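Local coordinates for protein potential RNA-dependent RNA polymerase (Human picobirnavirus, PDB 5I62) that copies RNA from an RNA template, joining ribonucleoside triphosphates with release of diphosphate, in both transcription and replication of the viral genome, at residues A[101-106]-A[379-383]; A[414-419]-A[453-458]. All blocks are in the same frame, centred on the assembly; numbering follows the deposited sequence.

Contact 1. Residues A[101-106]-A[379-383]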
ATOM      1  N   LYS A 101       1.495 -23.604  -0.165  1.00 22.89           N
ATOM      2  CA  LYS A 101       2.679 -24.003   0.576  1.00 24.68           C
ATOM      3  C   LYS A 101       2.273 -24.626   1.916  1.00 24.37           C
ATOM      4  O   LYS A 101       1.158 -24.421   2.403  1.00 20.94           O
ATOM      5  CB  LYS A 101       3.599 -22.803   0.788  1.00 28.38           C
ATOM      6  CG  LYS A 101       4.188 -22.313  -0.531  1.00 29.12           C
ATOM      7  CD  LYS A 101       5.166 -21.142  -0.400  1.00 35.54           C
ATOM      8  CE  LYS A 101       5.673 -20.766  -1.813  1.00 38.77           C
ATOM      9  NZ  LYS A 101       6.709 -19.694  -1.866  1.00 32.32           N
ATOM     10  N   ASP A 102       3.177 -25.429   2.490  1.00 22.28           N
ATOM     11  CA  ASP A 102       2.930 -26.010   3.810  1.00 23.64           C
ATOM     12  C   ASP A 102       2.559 -24.905   4.794  1.00 24.34           C
ATOM     13  O   ASP A 102       3.233 -23.876   4.863  1.00 23.25           O
ATOM     14  CB  ASP A 102       4.169 -26.752   4.311  1.00 21.21           C
ATOM     15  CG  ASP A 102       4.609 -27.879   3.380  1.00 27.77           C
ATOM     16  OD1 ASP A 102       3.748 -28.466   2.683  1.00 27.74           O
ATOM     17  OD2 ASP A 102       5.823 -28.174   3.338  1.00 28.36           O
ATOM     18  N   GLN A 103       1.477 -25.112   5.542  1.00 22.48           N
ATOM     19  CA  GLN A 103       0.967 -24.060   6.417  1.00 22.77           C
ATOM     20  C   GLN A 103       0.367 -24.679   7.671  1.00 24.47           C
ATOM     21  O   GLN A 103      -0.580 -25.466   7.593  1.00 24.03           O
ATOM     22  CB  GLN A 103      -0.058 -23.186   5.673  1.00 22.25           C
ATOM     23  CG  GLN A 103      -1.118 -23.980   4.945  1.00 23.64           C
ATOM     24  CD  GLN A 103      -1.916 -23.155   3.950  1.00 19.06           C
ATOM     25  OE1 GLN A 103      -3.028 -22.702   4.254  1.00 17.58           O
ATOM     26  NE2 GLN A 103      -1.366 -22.986   2.739  1.00 17.75           N
ATOM     27  N   VAL A 104       0.919 -24.324   8.826  1.00 20.13           N
ATOM     28  CA  VAL A 104       0.435 -24.838  10.106  1.00 24.32           C
ATOM     29  C   VAL A 104      -0.550 -23.859  10.734  1.00 21.15           C
ATOM     30  O   VAL A 104      -0.520 -22.659  10.438  1.00 19.58           O
ATOM     31  CB  VAL A 104       1.598 -25.145  11.069  1.00 24.66           C
ATOM     32  CG1 VAL A 104       2.657 -26.021  10.392  1.00 25.01           C
ATOM     33  CG2 VAL A 104       2.210 -23.857  11.592  1.00 22.33           C
ATOM     34  N   PRO A 105      -1.443 -24.332  11.599  1.00 23.41           N
ATOM     35  CA  PRO A 105      -2.416 -23.436  12.242  1.00 23.75           C
ATOM     36  C   PRO A 105      -1.729 -22.421  13.141  1.00 23.38           C
ATOM     37  O   PRO A 105      -0.596 -22.616  13.588  1.00 22.24           O
ATOM     38  CB  PRO A 105      -3.297 -24.389  13.065  1.00 25.81           C
ATOM     39  CG  PRO A 105      -3.166 -25.732  12.368  1.00 26.37           C
ATOM     40  CD  PRO A 105      -1.744 -25.762  11.830  1.00 26.01           C
ATOM     41  N   PHE A 106      -2.441 -21.329  13.410  1.00 19.94           N
ATOM     42  CA  PHE A 106      -1.950 -20.282  14.297  1.00 23.20           C
ATOM     43  C   PHE A 106      -2.174 -20.676  15.752  1.00 22.62           C
ATOM     44  O   PHE A 106      -3.145 -21.359  16.081  1.00 22.79           O
ATOM     45  CB  PHE A 106      -2.671 -18.960  14.028  1.00 19.80           C
ATOM     46  CG  PHE A 106      -2.171 -18.203  12.822  1.00 19.57           C
ATOM     47  CD1 PHE A 106      -2.290 -18.731  11.537  1.00 21.13           C
ATOM     48  CD2 PHE A 106      -1.646 -16.931  12.974  1.00 17.46           C
ATOM     49  CE1 PHE A 106      -1.857 -18.003  10.422  1.00 18.83           C
ATOM     50  CE2 PHE A 106      -1.222 -16.198  11.880  1.00 21.32           C
ATOM     51  CZ  PHE A 106      -1.329 -16.733  10.594  1.00 19.26           C
ATOM     52  N   ARG A 379       6.244 -20.672   8.973  1.00 17.65           N
ATOM     53  CA  ARG A 379       5.557 -21.951   9.111  1.00 22.98           C
ATOM     54  C   ARG A 379       4.087 -21.871   8.713  1.00 19.02           C
ATOM     55  O   ARG A 379       3.458 -22.905   8.485  1.00 16.10           O
ATOM     56  CB  ARG A 379       5.677 -22.455  10.548  1.00 17.98           C
ATOM     57  CG  ARG A 379       5.017 -21.536  11.537  1.00 18.75           C
ATOM     58  CD  ARG A 379       5.232 -22.014  12.962  1.00 23.87           C
ATOM     59  NE  ARG A 379       5.138 -20.935  13.940  1.00 20.32           N
ATOM     60  CZ  ARG A 379       5.149 -21.130  15.258  1.00 31.14           C
ATOM     61  NH1 ARG A 379       5.231 -22.370  15.730  1.00 22.47           N
ATOM     62  NH2 ARG A 379       5.084 -20.096  16.105  1.00 21.17           N
ATOM     63  N   HIS A 380       3.523 -20.676   8.633  1.00 17.62           N
ATOM     64  CA  HIS A 380       2.147 -20.519   8.182  1.00 18.26           C
ATOM     65  C   HIS A 380       2.043 -20.410   6.662  1.00 19.72           C
ATOM     66  O   HIS A 380       1.006 -19.980   6.152  1.00 19.78           O
ATOM     67  CB  HIS A 380       1.527 -19.302   8.858  1.00 18.24           C
ATOM     68  CG  HIS A 380       1.592 -19.371  10.349  1.00 17.67           C
ATOM     69  ND1 HIS A 380       0.934 -20.340  11.070  1.00 19.36           N
ATOM     70  CD2 HIS A 380       2.285 -18.633  11.251  1.00 20.26           C
ATOM     71  CE1 HIS A 380       1.188 -20.176  12.358  1.00 19.81           C
ATOM     72  NE2 HIS A 380       2.005 -19.146  12.494  1.00 19.03           N
ATOM     73  N   GLY A 381       3.078 -20.818   5.937  1.00 19.36           N
ATOM     74  CA  GLY A 381       3.059 -20.738   4.490  1.00 21.08           C
ATOM     75  C   GLY A 381       3.473 -19.398   3.934  1.00 22.56           C
ATOM     76  O   GLY A 381       3.148 -19.098   2.783  1.00 20.68           O
ATOM     77  N   LEU A 382       4.182 -18.585   4.713  1.00 19.49           N
ATOM     78  CA  LEU A 382       4.622 -17.269   4.280  1.00 20.92           C
ATOM     79  C   LEU A 382       6.091 -17.311   3.882  1.00 22.06           C
ATOM     80  O   LEU A 382       6.876 -18.099   4.410  1.00 24.92           O
ATOM     81  CB  LEU A 382       4.383 -16.231   5.376  1.00 18.54           C
ATOM     82  CG  LEU A 382       2.924 -16.248   5.830  1.00 21.73           C
ATOM     83  CD1 LEU A 382       2.750 -15.442   7.116  1.00 21.20           C
ATOM     84  CD2 LEU A 382       2.018 -15.701   4.675  1.00 16.27           C
ATOM     85  N   ASP A 383       6.456 -16.454   2.942  1.00 21.50           N
ATOM     86  CA  ASP A 383       7.791 -16.439   2.367  1.00 22.21           C
ATOM     87  C   ASP A 383       8.543 -15.217   2.863  1.00 26.08           C
ATOM     88  O   ASP A 383       8.013 -14.103   2.830  1.00 20.71           O
ATOM     89  CB  ASP A 383       7.722 -16.443   0.840  1.00 25.36           C
ATOM     90  CG  ASP A 383       9.035 -16.842   0.196  1.00 32.22           C
ATOM     91  OD1 ASP A 383       9.751 -17.695   0.766  1.00 42.06           O
ATOM     92  OD2 ASP A 383       9.343 -16.310  -0.892  1.00 41.09           O
TER
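The backbones of Gln103 and His380 pass with their CA atoms 4.1 Å apart, and the two segments share one backbone hydrogen bond, nearly straight, from Val104 N to Arg379 O (2.9 Å). Segment 379-383 lies in the loop that leads from helix 370-378 to strand 390-392 of the antiparallel sheet at the core of the polymerase palm. Segment 101-106, an extended loop between helices 89-97 and 108-116, runs beside it in roughly the opposite direction. Gly381 takes a positive phi of 85°, suited to a residue without a side chain, and its CA can lie 3.2 Å from Asp102 O, close beside Gln103. His380 carries most of the side-chain contact. Its ring stacks face-to-face on Phe106, with centroids 3.9 Å apart, while the opposite face is covered by Arg379 CG. Phe106, flat and apolar, also reaches helices 271-284 and 327-345. Histidine adds two ring nitrogens at its edge: NE2 hydrogen-bonds Glu341, and ND1 donates to Val104 O, arrangements that would probably stabilise a protonated ring. Arg379 CG lies between its backbone N and carbonyl carbon (chi1 63°), where the side chain crosses Val104 at about a right angle, CG 3.6 Å from Val104 CG2. The bond from His380 ND1 to Val104 O, 2.8 Å long, lies nearly in the imidazole plane yet arrives above the plane of the carbonyl.

Contact 2. Residues A[414-419]-A[453-458]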
ATOM      1  N   VAL A 414      11.592  10.784  14.948  1.00 19.57           N
ATOM      2  CA  VAL A 414      10.896  11.089  13.699  1.00 19.89           C
ATOM      3  C   VAL A 414      11.446  10.252  12.541  1.00 20.67           C
ATOM      4  O   VAL A 414      12.622   9.886  12.509  1.00 20.28           O
ATOM      5  CB  VAL A 414      10.991  12.591  13.374  1.00 21.08           C
ATOM      6  CG1 VAL A 414      10.236  13.412  14.405  1.00 21.96           C
ATOM      7  CG2 VAL A 414      12.449  13.031  13.321  1.00 24.29           C
ATOM      8  N   GLY A 415      10.580   9.970  11.566  1.00 22.75           N
ATOM      9  CA  GLY A 415      10.963   9.124  10.449  1.00 18.91           C
ATOM     10  C   GLY A 415      11.635   9.919   9.337  1.00 19.57           C
ATOM     11  O   GLY A 415      11.111  10.936   8.882  1.00 19.61           O
ATOM     12  N   VAL A 416      12.797   9.455   8.903  1.00 18.85           N
ATOM     13  CA  VAL A 416      13.571  10.128   7.876  1.00 17.62           C
ATOM     14  C   VAL A 416      13.363   9.383   6.562  1.00 16.72           C
ATOM     15  O   VAL A 416      13.697   8.201   6.444  1.00 16.06           O
ATOM     16  CB  VAL A 416      15.062  10.202   8.245  1.00 18.97           C
ATOM     17  CG1 VAL A 416      15.846  10.880   7.106  1.00 18.95           C
ATOM     18  CG2 VAL A 416      15.252  10.952   9.575  1.00 18.21           C
ATOM     19  N   TYR A 417      12.820  10.079   5.577  1.00 17.72           N
ATOM     20  CA  TYR A 417      12.660   9.527   4.246  1.00 16.50           C
ATOM     21  C   TYR A 417      13.953   9.728   3.460  1.00 19.49           C
ATOM     22  O   TYR A 417      14.679  10.701   3.665  1.00 20.14           O
ATOM     23  CB  TYR A 417      11.481  10.202   3.559  1.00 18.57           C
ATOM     24  CG  TYR A 417      10.958   9.522   2.316  1.00 20.51           C
ATOM     25  CD1 TYR A 417       9.971   8.549   2.398  1.00 18.56           C
ATOM     26  CD2 TYR A 417      11.416   9.895   1.065  1.00 20.60           C
ATOM     27  CE1 TYR A 417       9.465   7.938   1.247  1.00 23.04           C
ATOM     28  CE2 TYR A 417      10.925   9.304  -0.084  1.00 22.65           C
ATOM     29  CZ  TYR A 417       9.949   8.329   0.010  1.00 24.48           C
ATOM     30  OH  TYR A 417       9.477   7.749  -1.135  1.00 23.74           O
ATOM     31  N   SER A 418      14.254   8.782   2.576  1.00 18.93           N
ATOM     32  CA  SER A 418      15.475   8.868   1.785  1.00 19.80           C
ATOM     33  C   SER A 418      15.390  10.013   0.781  1.00 19.92           C
ATOM     34  O   SER A 418      14.485  10.038  -0.057  1.00 16.74           O
ATOM     35  CB  SER A 418      15.710   7.557   1.044  1.00 19.91           C
ATOM     36  OG  SER A 418      16.727   7.714   0.075  1.00 20.57           O
ATOM     37  N   THR A 419      16.348  10.944   0.839  1.00 18.10           N
ATOM     38  CA  THR A 419      16.422  11.958  -0.212  1.00 18.98           C
ATOM     39  C   THR A 419      16.755  11.329  -1.558  1.00 19.65           C
ATOM     40  O   THR A 419      16.332  11.835  -2.608  1.00 20.73           O
ATOM     41  CB  THR A 419      17.456  13.032   0.129  1.00 22.44           C
ATOM     42  OG1 THR A 419      18.748  12.426   0.337  1.00 23.41           O
ATOM     43  CG2 THR A 419      17.035  13.800   1.376  1.00 22.15           C
ATOM     44  N   ASN A 453       7.902  14.283   2.062  1.00 19.94           N
ATOM     45  CA  ASN A 453       8.335  13.102   2.801  1.00 22.15           C
ATOM     46  C   ASN A 453       9.634  13.324   3.568  1.00 19.47           C
ATOM     47  O   ASN A 453       9.834  12.703   4.617  1.00 20.30           O
ATOM     48  CB  ASN A 453       8.486  11.926   1.845  1.00 19.30           C
ATOM     49  CG  ASN A 453       7.169  11.459   1.303  1.00 25.26           C
ATOM     50  OD1 ASN A 453       6.245  11.184   2.066  1.00 30.29           O
ATOM     51  ND2 ASN A 453       7.062  11.384  -0.013  1.00 28.39           N
ATOM     52  N   VAL A 454      10.528  14.192   3.082  1.00 19.01           N
ATOM     53  CA  VAL A 454      11.841  14.338   3.713  1.00 18.06           C
ATOM     54  C   VAL A 454      11.830  15.434   4.776  1.00 18.70           C
ATOM     55  O   VAL A 454      12.882  15.949   5.161  1.00 19.11           O
ATOM     56  CB  VAL A 454      12.945  14.588   2.666  1.00 21.00           C
ATOM     57  CG1 VAL A 454      12.879  13.536   1.556  1.00 20.24           C
ATOM     58  CG2 VAL A 454      12.825  16.002   2.068  1.00 21.27           C
ATOM     59  N   LYS A 455      10.650  15.750   5.304  1.00 20.23           N
ATOM     60  CA  LYS A 455      10.484  16.864   6.241  1.00 22.39           C
ATOM     61  C   LYS A 455      11.249  16.702   7.558  1.00 25.78           C
ATOM     62  O   LYS A 455      11.310  17.667   8.326  1.00 22.47           O
ATOM     63  CB  LYS A 455       9.009  17.060   6.559  1.00 21.85           C
ATOM     64  CG  LYS A 455       8.450  15.905   7.387  1.00 25.06           C
ATOM     65  CD  LYS A 455       6.942  15.807   7.286  1.00 29.12           C
ATOM     66  CE  LYS A 455       6.275  16.380   8.515  1.00 37.04           C
ATOM     67  NZ  LYS A 455       4.797  16.397   8.372  1.00 40.26           N
ATOM     68  N   TYR A 456      11.810  15.526   7.859  1.00 20.60           N
ATOM     69  CA  TYR A 456      12.634  15.371   9.055  1.00 23.29           C
ATOM     70  C   TYR A 456      14.072  15.008   8.742  1.00 23.91           C
ATOM     71  O   TYR A 456      14.834  14.691   9.663  1.00 25.13           O
ATOM     72  CB  TYR A 456      12.046  14.328   9.995  1.00 25.44           C
ATOM     73  CG  TYR A 456      10.710  14.712  10.551  1.00 21.92           C
ATOM     74  CD1 TYR A 456      10.576  15.830  11.365  1.00 27.38           C
ATOM     75  CD2 TYR A 456       9.588  13.948  10.287  1.00 26.12           C
ATOM     76  CE1 TYR A 456       9.358  16.188  11.885  1.00 28.25           C
ATOM     77  CE2 TYR A 456       8.368  14.290  10.811  1.00 29.77           C
ATOM     78  CZ  TYR A 456       8.257  15.406  11.611  1.00 32.21           C
ATOM     79  OH  TYR A 456       7.037  15.755  12.132  1.00 44.54           O
ATOM     80  N   HIS A 457      14.451  15.012   7.472  1.00 20.63           N
ATOM     81  CA  HIS A 457      15.809  14.672   7.099  1.00 20.15           C
ATOM     82  C   HIS A 457      16.753  15.745   7.625  1.00 21.61           C
ATOM     83  O   HIS A 457      16.419  16.934   7.593  1.00 22.40           O
ATOM     84  CB  HIS A 457      15.902  14.568   5.575  1.00 22.23           C
ATOM     85  CG  HIS A 457      17.115  13.862   5.056  1.00 23.53           C
ATOM     86  ND1 HIS A 457      18.360  14.448   5.014  1.00 23.15           N
ATOM     87  CD2 HIS A 457      17.263  12.630   4.513  1.00 20.68           C
ATOM     88  CE1 HIS A 457      19.226  13.603   4.482  1.00 22.74           C
ATOM     89  NE2 HIS A 457      18.583  12.492   4.168  1.00 20.96           N
ATOM     90  N   PRO A 458      17.931  15.371   8.111  1.00 22.51           N
ATOM     91  CA  PRO A 458      18.875  16.389   8.603  1.00 25.29           C
ATOM     92  C   PRO A 458      19.243  17.433   7.557  1.00 30.30           C
ATOM     93  O   PRO A 458      19.554  18.573   7.919  1.00 28.14           O
ATOM     94  CB  PRO A 458      20.095  15.561   9.033  1.00 26.46           C
ATOM     95  CG  PRO A 458      19.974  14.264   8.291  1.00 27.82           C
ATOM     96  CD  PRO A 458      18.480  14.006   8.200  1.00 24.11           C
TER
HETATM   97  O   HOH W   1      11.504  12.839   6.753  1.00 18.81           O
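With CG anti to the backbone N (chi1 -165°), Tyr417 lays its ring beside Asn453, and the same choice in His457 (chi1 -164°) turns one face of the imidazole to the Thr419 methyl. The first pair runs side by side, pointing the same way: Asn453 CB sits over one face of the phenol ring, 3.6 Å from its centroid in a CH-pi contact, with the amide stacked 27° from the ring plane. In the second, Thr419 CG2 stands 3.5 Å from the centroid of the His457 ring, while Val416 CG1 touches His457 CD2 and Tyr417 O meets the imidazole at its edge. Val416 and Thr419, both beta-branched, suit their places, since each offers a methyl close to the main chain. The first segment holds the short, weakly bonded edge strand 416-417 of a three-stranded antiparallel sheet and, through Ser418 as N-cap, starts helix 419-427; the second turns from helix 441-451 towards helix 460-469 through a type I beta turn, Val454 to His457. Between the backbones no direct hydrogen bond forms. One water bridges them instead, donating to Gly415 O and to Asn453 O (2.7 Å from the latter) and accepting from Tyr456 N and, at greater length, Tyr417 N. Outside, Glu69 of helix 63-73 binds Ser418 OG, Thr419 OG1 and His457 NE2, orienting both partners of the histidine-threonine contact. Tyr456 is sandwiched: Lys455 CG covers one face of its ring and Val414 CB the other, CB lying 3.5 Å from Tyr456 CG.

How the contacts relate
Contact 1 and contact 2 lie in different parts of the same polymerase: their centres are 36 Å apart, and even their nearest atoms are about 22 Å from each other. Contact 1 brings an N-terminal loop to the palm, where Asp383 is backbone-bonded to Ser263 in the loop after strand 257-261; that strand pairs with 360-363, which begins at the last residue of the Gly-Asp-Asp signature of motif C. Contact 2 includes the strand that pairs with 401-404 of the hairpin after the palm strands, and joins two segments of the later, largely helical region, probably the thumb. Contact 1 spans about half the chain, 273 residues; contact 2 is more local, 34 apart.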